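Long-range contact in Adhesin/hemolysin (Burkholderia pseudomallei 1026a, PDB 4G6V), which serves as the toxin of a contact-dependent growth inhibition system, a tRNase that inhibits the growth of closely related neighbouring bacteria: residues A[66-80]-A[92-104]. Numbering follows the deposited sequence.
Sequences ENQSAVTLANKGYDV and PDYTINGQVFDNY
D93 and E66 bring the carboxylates of two probable active-site residues face to face, their planes 11° apart and D93 OD1 3.8 Å from E66 OE1, in a nuclease core of the PDDEXK superfamily. K69 of the CdiI immunity protein forms a salt bridge with E66 OE1, T49 OG1 hydrogen-bonds to E66 OE2, and D93 OD2 accepts from the backbone N of A2 of CdiI. Within its own segment, D93 OD2 takes N103 N on its anti lone pair, while D93 N meets OD1 of D102, also a probable active-site residue, 2.9 Å away.

Y94 then reaches across to helix 66-74. Its OH donates to E66 O at 2.8 Å, with the carbonyl oxygen at the ring edge, and E66 CG, turned anti to its own backbone N, passes alongside the hydroxyl. A70 CB meets CE1 of the same ring.

I96 faces V80 in an antiparallel non-hydrogen-bonded pair of the sheet, joining strands 79-82 and 94-96. Its two branches divide the packing: CD1 touches L73 CD1 at 3.7 Å and lies over one face of the F101 ring, offset toward its rim, while CG2 approaches Y78 CD1.

At the type I' turn, N97 grips D79 twice: N97 N donates to D79 O, and D79 N points nearly straight at N97 OD1 (2.7 Å, N-H...O angle 169°).

Strand 99-104 returns to the helix at N103, whose OD1 receives S69 OG at 3.1 Å from above its carbonyl plane, 41° out of it.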
# COMPACT_ATOMS: atom_id res chain seq x y z
N GLU A 66 -2.05 -10.26 6.00
CA GLU A 66 -2.73 -10.59 4.75
C GLU A 66 -3.17 -12.06 4.75
O GLU A 66 -4.32 -12.38 4.44
CB GLU A 66 -1.81 -10.32 3.55
CG GLU A 66 -2.44 -10.65 2.22
CD GLU A 66 -1.44 -11.17 1.20
OE1 GLU A 66 -0.38 -10.53 1.07
OE2 GLU A 66 -1.71 -12.20 0.54
N ASN A 67 -2.27 -12.96 5.10
CA ASN A 67 -2.64 -14.36 5.20
C ASN A 67 -3.73 -14.56 6.25
O ASN A 67 -4.63 -15.37 6.07
CB ASN A 67 -1.41 -15.24 5.46
CG ASN A 67 -0.63 -15.54 4.18
OD1 ASN A 67 -1.11 -15.30 3.07
ND2 ASN A 67 0.57 -16.06 4.34
N GLN A 68 -3.66 -13.77 7.32
CA GLN A 68 -4.65 -13.85 8.38
C GLN A 68 -6.03 -13.32 8.00
O GLN A 68 -7.04 -13.88 8.42
CB GLN A 68 -4.15 -13.17 9.64
CG GLN A 68 -3.01 -13.92 10.31
CD GLN A 68 -2.47 -13.18 11.52
OE1 GLN A 68 -2.34 -11.94 11.51
NE2 GLN A 68 -2.15 -13.93 12.56
N SER A 69 -6.08 -12.23 7.23
CA SER A 69 -7.37 -11.69 6.78
C SER A 69 -8.13 -12.67 5.90
O SER A 69 -9.35 -12.74 5.96
CB SER A 69 -7.19 -10.36 6.05
OG SER A 69 -7.06 -9.31 6.99
N ALA A 70 -7.39 -13.44 5.10
CA ALA A 70 -7.97 -14.46 4.24
C ALA A 70 -8.69 -15.52 5.06
O ALA A 70 -9.83 -15.88 4.79
CB ALA A 70 -6.89 -15.09 3.35
N VAL A 71 -8.01 -16.04 6.07
CA VAL A 71 -8.58 -17.10 6.88
C VAL A 71 -9.79 -16.58 7.64
O VAL A 71 -10.81 -17.27 7.74
CB VAL A 71 -7.51 -17.68 7.84
CG1 VAL A 71 -8.13 -18.40 9.07
CG2 VAL A 71 -6.57 -18.60 7.07
N THR A 72 -9.69 -15.37 8.16
CA THR A 72 -10.75 -14.79 8.98
C THR A 72 -12.02 -14.62 8.17
O THR A 72 -13.11 -14.84 8.69
CB THR A 72 -10.33 -13.42 9.59
OG1 THR A 72 -9.39 -13.63 10.65
CG2 THR A 72 -11.54 -12.66 10.14
N LEU A 73 -11.87 -14.23 6.91
CA LEU A 73 -13.02 -13.98 6.06
C LEU A 73 -13.64 -15.30 5.57
O LEU A 73 -14.86 -15.47 5.59
CB LEU A 73 -12.66 -13.06 4.89
CG LEU A 73 -12.45 -11.63 5.38
CD1 LEU A 73 -12.23 -10.65 4.24
CD2 LEU A 73 -13.60 -11.16 6.25
N ALA A 74 -12.78 -16.24 5.17
CA ALA A 74 -13.25 -17.53 4.73
C ALA A 74 -14.10 -18.16 5.84
O ALA A 74 -15.10 -18.83 5.57
CB ALA A 74 -12.08 -18.41 4.34
N ASN A 75 -13.73 -17.90 7.09
CA ASN A 75 -14.48 -18.46 8.22
C ASN A 75 -15.71 -17.64 8.57
O ASN A 75 -16.45 -17.99 9.50
CB ASN A 75 -13.59 -18.65 9.47
CG ASN A 75 -12.57 -19.78 9.30
OD1 ASN A 75 -12.78 -20.71 8.53
ND2 ASN A 75 -11.46 -19.69 10.04
N LYS A 76 -15.92 -16.54 7.85
CA LYS A 76 -17.10 -15.70 8.06
C LYS A 76 -18.10 -15.88 6.93
O LYS A 76 -19.19 -15.28 6.94
CB LYS A 76 -16.71 -14.23 8.21
CG LYS A 76 -16.05 -13.91 9.54
CD LYS A 76 -17.06 -13.92 10.68
CE LYS A 76 -16.39 -13.55 12.00
NZ LYS A 76 -17.30 -12.84 12.95
N GLY A 77 -17.74 -16.70 5.95
CA GLY A 77 -18.65 -17.04 4.87
C GLY A 77 -18.29 -16.52 3.50
O GLY A 77 -19.04 -16.73 2.55
N TYR A 78 -17.16 -15.83 3.36
CA TYR A 78 -16.75 -15.38 2.03
C TYR A 78 -15.99 -16.48 1.31
O TYR A 78 -15.36 -17.34 1.94
CB TYR A 78 -15.88 -14.13 2.10
CG TYR A 78 -16.58 -12.97 2.73
CD1 TYR A 78 -17.14 -11.97 1.96
CD2 TYR A 78 -16.66 -12.86 4.12
CE1 TYR A 78 -17.77 -10.89 2.55
CE2 TYR A 78 -17.29 -11.79 4.72
CZ TYR A 78 -17.85 -10.81 3.93
OH TYR A 78 -18.47 -9.75 4.55
N ASP A 79 -16.07 -16.46 -0.01
CA ASP A 79 -15.24 -17.36 -0.79
C ASP A 79 -13.99 -16.58 -1.15
O ASP A 79 -14.05 -15.59 -1.89
CB ASP A 79 -15.99 -17.82 -2.04
CG ASP A 79 -17.27 -18.60 -1.69
OD1 ASP A 79 -17.18 -19.59 -0.93
OD2 ASP A 79 -18.36 -18.20 -2.16
N VAL A 80 -12.86 -17.01 -0.58
CA VAL A 80 -11.62 -16.27 -0.72
C VAL A 80 -10.57 -17.01 -1.53
O VAL A 80 -10.16 -18.12 -1.16
CB VAL A 80 -11.02 -15.93 0.66
CG1 VAL A 80 -9.71 -15.20 0.48
CG2 VAL A 80 -11.99 -15.07 1.48
N PRO A 92 -3.29 -8.87 -7.53
CA PRO A 92 -4.03 -8.58 -6.29
C PRO A 92 -3.85 -9.64 -5.19
O PRO A 92 -3.47 -10.80 -5.44
CB PRO A 92 -5.49 -8.51 -6.74
CG PRO A 92 -5.53 -9.18 -8.06
CD PRO A 92 -4.18 -9.05 -8.69
N ASP A 93 -4.12 -9.22 -3.96
CA ASP A 93 -4.01 -10.07 -2.80
C ASP A 93 -5.03 -11.21 -2.82
O ASP A 93 -4.67 -12.39 -2.71
CB ASP A 93 -4.21 -9.23 -1.52
CG ASP A 93 -3.01 -8.35 -1.21
OD1 ASP A 93 -1.92 -8.61 -1.77
OD2 ASP A 93 -3.17 -7.41 -0.40
N TYR A 94 -6.30 -10.84 -2.95
CA TYR A 94 -7.39 -11.80 -2.93
C TYR A 94 -8.34 -11.64 -4.11
O TYR A 94 -8.26 -10.67 -4.88
CB TYR A 94 -8.27 -11.58 -1.72
CG TYR A 94 -7.55 -11.21 -0.46
CD1 TYR A 94 -6.64 -12.09 0.14
CD2 TYR A 94 -7.82 -10.01 0.18
CE1 TYR A 94 -6.00 -11.77 1.30
CE2 TYR A 94 -7.19 -9.68 1.36
CZ TYR A 94 -6.27 -10.57 1.92
OH TYR A 94 -5.63 -10.24 3.09
N THR A 95 -9.37 -12.49 -4.06
CA THR A 95 -10.62 -12.38 -4.81
C THR A 95 -11.72 -12.76 -3.79
O THR A 95 -11.71 -13.87 -3.27
CB THR A 95 -10.67 -13.34 -6.00
OG1 THR A 95 -10.54 -14.69 -5.54
CG2 THR A 95 -9.54 -13.03 -6.98
N ILE A 96 -12.66 -11.85 -3.49
CA ILE A 96 -13.62 -12.10 -2.43
C ILE A 96 -15.02 -12.16 -3.06
O ILE A 96 -15.57 -11.13 -3.52
CB ILE A 96 -13.51 -11.06 -1.30
CG1 ILE A 96 -12.15 -11.16 -0.62
CG2 ILE A 96 -14.62 -11.25 -0.25
CD1 ILE A 96 -12.02 -10.29 0.57
N ASN A 97 -15.56 -13.38 -3.12
CA ASN A 97 -16.79 -13.64 -3.86
C ASN A 97 -16.70 -13.09 -5.29
O ASN A 97 -17.66 -12.50 -5.80
CB ASN A 97 -18.01 -13.07 -3.12
CG ASN A 97 -18.17 -13.67 -1.74
OD1 ASN A 97 -17.51 -14.66 -1.41
ND2 ASN A 97 -19.05 -13.10 -0.94
N GLY A 98 -15.54 -13.27 -5.91
CA GLY A 98 -15.34 -12.88 -7.29
C GLY A 98 -14.61 -11.56 -7.49
O GLY A 98 -13.88 -11.42 -8.47
N GLN A 99 -14.80 -10.61 -6.57
CA GLN A 99 -14.20 -9.26 -6.66
C GLN A 99 -12.73 -9.19 -6.24
O GLN A 99 -12.38 -9.62 -5.13
CB GLN A 99 -14.99 -8.26 -5.79
CG GLN A 99 -16.48 -8.17 -6.10
CD GLN A 99 -17.21 -7.22 -5.15
OE1 GLN A 99 -17.33 -7.49 -3.95
NE2 GLN A 99 -17.70 -6.10 -5.69
N VAL A 100 -11.86 -8.62 -7.09
CA VAL A 100 -10.48 -8.38 -6.66
C VAL A 100 -10.43 -7.43 -5.45
O VAL A 100 -11.11 -6.39 -5.43
CB VAL A 100 -9.52 -7.90 -7.80
CG1 VAL A 100 -9.27 -9.03 -8.82
CG2 VAL A 100 -10.02 -6.57 -8.47
N PHE A 101 -9.66 -7.86 -4.44
CA PHE A 101 -9.51 -7.17 -3.15
C PHE A 101 -8.03 -7.07 -2.76
O PHE A 101 -7.21 -7.92 -3.15
CB PHE A 101 -10.23 -7.94 -2.05
CG PHE A 101 -11.53 -7.34 -1.61
CD1 PHE A 101 -12.73 -7.77 -2.15
CD2 PHE A 101 -11.57 -6.36 -0.62
CE1 PHE A 101 -13.94 -7.23 -1.73
CE2 PHE A 101 -12.78 -5.81 -0.20
CZ PHE A 101 -13.97 -6.25 -0.75
N ASP A 102 -7.68 -6.04 -1.99
CA ASP A 102 -6.33 -5.92 -1.45
C ASP A 102 -6.37 -5.74 0.07
O ASP A 102 -7.31 -5.13 0.60
CB ASP A 102 -5.56 -4.78 -2.12
CG ASP A 102 -4.86 -5.21 -3.41
OD1 ASP A 102 -4.92 -6.41 -3.76
OD2 ASP A 102 -4.23 -4.35 -4.06
N ASN A 103 -5.37 -6.29 0.77
CA ASN A 103 -5.26 -6.14 2.22
C ASN A 103 -4.44 -4.93 2.59
O ASN A 103 -3.43 -4.65 1.96
CB ASN A 103 -4.63 -7.39 2.88
CG ASN A 103 -4.66 -7.33 4.42
OD1 ASN A 103 -5.72 -7.33 5.02
ND2 ASN A 103 -3.47 -7.27 5.05
N TYR A 104 -4.89 -4.20 3.60
CA TYR A 104 -4.16 -3.06 4.14
C TYR A 104 -4.24 -3.10 5.67
O TYR A 104 -5.33 -3.06 6.26
CB TYR A 104 -4.71 -1.75 3.57
CG TYR A 104 -4.34 -0.49 4.32
CD1 TYR A 104 -3.03 -0.25 4.72
CD2 TYR A 104 -5.30 0.46 4.60
CE1 TYR A 104 -2.70 0.92 5.42
CE2 TYR A 104 -4.98 1.64 5.28
CZ TYR A 104 -3.68 1.87 5.68
OH TYR A 104 -3.39 3.05 6.35